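Side-chain contacts in protein 1A (Cricket paralysis virus, PDB 6C3R), which is a mature product of the viral replicase polyprotein and suppresses insect antiviral RNA silencing by inactivating host Argonaute-2 and recruiting a ubiquitin ligase that promotes its degradation: residues A[55-58]-A[59-62]; A[125-128]-A[129-133]. One frame throughout, in Å; residues are numbered along the deposited sequence.

Contact 1 (A[55-58]-A[59-62]); sequences RIKR and EEEL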
# COMPACT_ATOMS: atom_id res chain seq x y z
N ARG A 55 2.76 4.27 7.01
CA ARG A 55 1.64 3.42 6.57
C ARG A 55 1.62 2.13 7.40
O ARG A 55 0.60 1.77 7.95
CB ARG A 55 1.79 3.13 5.07
CG ARG A 55 0.52 3.09 4.23
CD ARG A 55 -0.07 1.70 4.11
NE ARG A 55 0.94 0.67 3.83
CZ ARG A 55 0.81 -0.64 4.09
NH1 ARG A 55 -0.32 -1.15 4.61
NH2 ARG A 55 1.83 -1.45 3.80
N ILE A 56 2.78 1.49 7.53
CA ILE A 56 2.97 0.30 8.38
C ILE A 56 2.56 0.59 9.82
O ILE A 56 1.77 -0.13 10.40
CB ILE A 56 4.47 -0.20 8.38
CG1 ILE A 56 5.02 -0.50 6.99
CG2 ILE A 56 4.65 -1.42 9.25
CD1 ILE A 56 4.12 -1.34 6.13
N LYS A 57 3.12 1.64 10.40
CA LYS A 57 2.92 1.94 11.82
C LYS A 57 1.45 2.25 12.17
O LYS A 57 0.92 1.74 13.15
CB LYS A 57 3.83 3.08 12.26
CG LYS A 57 5.30 2.67 12.32
CD LYS A 57 5.58 1.86 13.58
CE LYS A 57 6.57 0.73 13.35
NZ LYS A 57 6.58 -0.21 14.51
N ARG A 58 0.83 3.04 11.32
CA ARG A 58 -0.62 3.25 11.34
C ARG A 58 -1.45 1.95 11.31
O ARG A 58 -2.42 1.83 12.07
CB ARG A 58 -1.01 4.17 10.19
CG ARG A 58 -2.49 4.44 10.05
CD ARG A 58 -3.04 5.27 11.20
NE ARG A 58 -4.31 5.91 10.79
CZ ARG A 58 -5.25 6.37 11.61
NH1 ARG A 58 -5.11 6.32 12.94
NH2 ARG A 58 -6.34 6.91 11.10
N GLU A 59 -1.09 1.01 10.45
CA GLU A 59 -1.78 -0.29 10.36
C GLU A 59 -1.71 -1.07 11.70
O GLU A 59 -2.71 -1.57 12.20
CB GLU A 59 -1.24 -1.12 9.17
CG GLU A 59 -2.10 -2.36 8.85
CD GLU A 59 -1.86 -2.99 7.46
OE1 GLU A 59 -1.86 -2.29 6.43
OE2 GLU A 59 -1.71 -4.23 7.37
N GLU A 60 -0.52 -1.12 12.29
CA GLU A 60 -0.30 -1.78 13.60
C GLU A 60 -1.10 -1.13 14.73
O GLU A 60 -1.63 -1.81 15.59
CB GLU A 60 1.19 -1.75 13.97
CG GLU A 60 2.11 -2.49 13.01
CD GLU A 60 3.60 -2.14 13.19
OE1 GLU A 60 3.99 -1.50 14.22
OE2 GLU A 60 4.40 -2.53 12.28
N GLU A 61 -1.13 0.20 14.73
CA GLU A 61 -1.84 1.00 15.72
C GLU A 61 -3.34 0.68 15.70
O GLU A 61 -3.97 0.46 16.75
CB GLU A 61 -1.58 2.49 15.43
CG GLU A 61 -2.13 3.45 16.47
CD GLU A 61 -2.27 4.88 15.97
OE1 GLU A 61 -1.83 5.81 16.68
OE2 GLU A 61 -2.84 5.09 14.87
N LEU A 62 -3.89 0.63 14.49
CA LEU A 62 -5.29 0.34 14.26
C LEU A 62 -5.68 -1.11 14.57
O LEU A 62 -6.74 -1.35 15.14
CB LEU A 62 -5.66 0.69 12.81
CG LEU A 62 -5.71 2.17 12.45
CD1 LEU A 62 -5.90 2.37 10.96
CD2 LEU A 62 -6.81 2.87 13.21

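Contact 2 (A[125-128]-A[129-133]); sequences LVSS and NDECR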
# COMPACT_ATOMS: atom_id res chain seq x y z
N LEU A 125 -19.11 -11.87 3.08
CA LEU A 125 -19.71 -11.76 1.77
C LEU A 125 -19.43 -10.45 1.03
O LEU A 125 -19.90 -10.29 -0.10
CB LEU A 125 -21.22 -11.93 1.93
CG LEU A 125 -21.66 -13.26 2.55
CD1 LEU A 125 -23.11 -13.19 3.00
CD2 LEU A 125 -21.41 -14.38 1.55
N VAL A 126 -18.67 -9.54 1.65
CA VAL A 126 -18.32 -8.25 1.03
C VAL A 126 -17.49 -8.54 -0.22
O VAL A 126 -16.54 -9.33 -0.15
CB VAL A 126 -17.56 -7.30 2.02
CG1 VAL A 126 -17.05 -6.05 1.32
CG2 VAL A 126 -18.45 -6.92 3.18
N SER A 127 -17.86 -7.93 -1.33
CA SER A 127 -17.29 -8.22 -2.67
C SER A 127 -16.64 -7.03 -3.39
O SER A 127 -16.12 -7.19 -4.49
CB SER A 127 -18.39 -8.78 -3.59
OG SER A 127 -19.08 -9.83 -2.96
N SER A 128 -16.69 -5.83 -2.80
CA SER A 128 -16.13 -4.65 -3.42
C SER A 128 -15.74 -3.59 -2.40
O SER A 128 -16.13 -3.67 -1.24
CB SER A 128 -17.14 -4.06 -4.41
OG SER A 128 -18.20 -3.41 -3.75
N ASN A 129 -14.97 -2.60 -2.85
CA ASN A 129 -14.74 -1.38 -2.07
C ASN A 129 -16.04 -0.66 -1.74
O ASN A 129 -16.26 -0.21 -0.61
CB ASN A 129 -13.82 -0.41 -2.83
CG ASN A 129 -12.42 -0.97 -3.09
OD1 ASN A 129 -12.01 -1.94 -2.45
ND2 ASN A 129 -11.69 -0.36 -4.02
N ASP A 130 -16.91 -0.56 -2.73
CA ASP A 130 -18.13 0.22 -2.61
C ASP A 130 -19.10 -0.40 -1.61
O ASP A 130 -19.71 0.32 -0.81
CB ASP A 130 -18.78 0.37 -3.98
CG ASP A 130 -17.87 1.05 -4.96
OD1 ASP A 130 -17.77 2.29 -4.87
OD2 ASP A 130 -17.22 0.36 -5.79
N GLU A 131 -19.21 -1.73 -1.65
CA GLU A 131 -20.00 -2.47 -0.65
C GLU A 131 -19.41 -2.34 0.75
O GLU A 131 -20.14 -2.14 1.72
CB GLU A 131 -20.08 -3.96 -1.00
CG GLU A 131 -21.04 -4.73 -0.10
CD GLU A 131 -21.01 -6.22 -0.34
OE1 GLU A 131 -20.36 -6.66 -1.31
OE2 GLU A 131 -21.61 -6.95 0.48
N CYS A 132 -18.09 -2.52 0.83
CA CYS A 132 -17.34 -2.33 2.06
C CYS A 132 -17.54 -0.97 2.73
O CYS A 132 -17.72 -0.90 3.93
CB CYS A 132 -15.85 -2.50 1.77
SG CYS A 132 -14.90 -2.46 3.28
N ARG A 133 -17.51 0.10 1.95
CA ARG A 133 -17.76 1.44 2.48
C ARG A 133 -19.17 1.56 3.06
O ARG A 133 -19.35 2.18 4.11
CB ARG A 133 -17.51 2.51 1.40
CG ARG A 133 -17.81 3.94 1.86
CD ARG A 133 -17.13 5.01 1.00
NE ARG A 133 -17.41 4.87 -0.44
CZ ARG A 133 -16.55 4.45 -1.38
NH1 ARG A 133 -15.29 4.09 -1.10
NH2 ARG A 133 -16.95 4.38 -2.65

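Contact 1 (A[55-58]-A[59-62])
Arg58 meets both Glu61 and Leu62 with its side chain. CG lies anti to the backbone N (chi1 178°), and a bend at chi2 (68°) brings the guanidinium beside Glu61 OE2 and the Leu62 methyls. Arg58 CB lies 3.2 Å from Glu59 N; Arg58 CG and CD each come to 4.1 Å from Leu62 CD1, and CD is also near Glu61 OE2. That methyl then sits over one guanidinium face, offset toward the rim and 3.9 Å from Arg58 NE. At the tip, Arg58 NH1 donates to Glu61 OE2 at 3.2 Å in a salt bridge; the oxygen lies in the guanidinium plane and is met end-on, while the two flat groups are turned 71° apart.

Two further ion pairs join residues of the same helix. Arg55 NH1 bridges to Glu59 OE1, four residues on, at 2.6 Å, the side chains lying side by side. Lys57 NZ reaches the syn lone pair of Glu60 OE1, three on, at 2.9 Å, and Ser41 joins in: its carbonyl accepts from Lys57 NZ, and its OG bonds Glu60 OE2. Such i to i+3 and i to i+4 ion pairs, basic residue first, are typical of a charged alpha-helix, here helix 53-70.

Contact 2 (A[125-128]-A[129-133])
Ser127 N donates to Glu131 OE1 at 2.8 Å, the shortest hydrogen bond between 125-128 and the helix start at 129-133. The amide comes from above the carboxylate plane, 48° out of it. Glu131 gets there with CG anti to its backbone N (chi1 -172°) and an extended chain beyond, which sends the group back past the first turn. Glu131 OE1 also rests 3.5 Å from Val126 CA.

The return bond comes from the same residue: Glu131 N donates to Ser128 OG at 2.9 Å, with a nearly straight N-H...O angle of 168°. Ser128 OG stands between the backbone N and the carbonyl carbon, which turns it toward the Glu131 amide. The carbonyl of Ser128 accepts from Cys132 N at 3.1 Å and opens the regular helical bonding. On the buried side Val126 CG1 touches Cys132 CB at 3.8 Å; Val126 also packs on Phe24, and Cys132 on Trp85 and Val88 of helix 77-90.

One turn on, Arg133, a residue involved in inhibiting host stress granule formation, pairs through NH2 with Asp130 OD1 at 3.2 Å. Serine capping of the Glu131 amide, answered by the glutamate's bond to the residue before the cap, marks a helix N-cap closely related to a capping box.

Contact 1 and contact 2 are both local, partly buried and made within consecutive residues, yet they occupy different places: their centres lie 22 Å apart and their nearest atoms about 13 Å. Contact 1 falls inside helix 53-70, where the backbone is already bonded turn to turn and opposite charges pair along a partly buried helix. Contact 2 is where helix 129-136 begins, so hydroxyl and carboxylate groups bond backbone amides instead, and four of its residues are exposed against two buried. Both rest against helix 77-90, contact 1 through Lys86, Phe87 and Asn90, contact 2 through Trp85 and Val88. The second subunit also packs on contact 1, but does not touch contact 2.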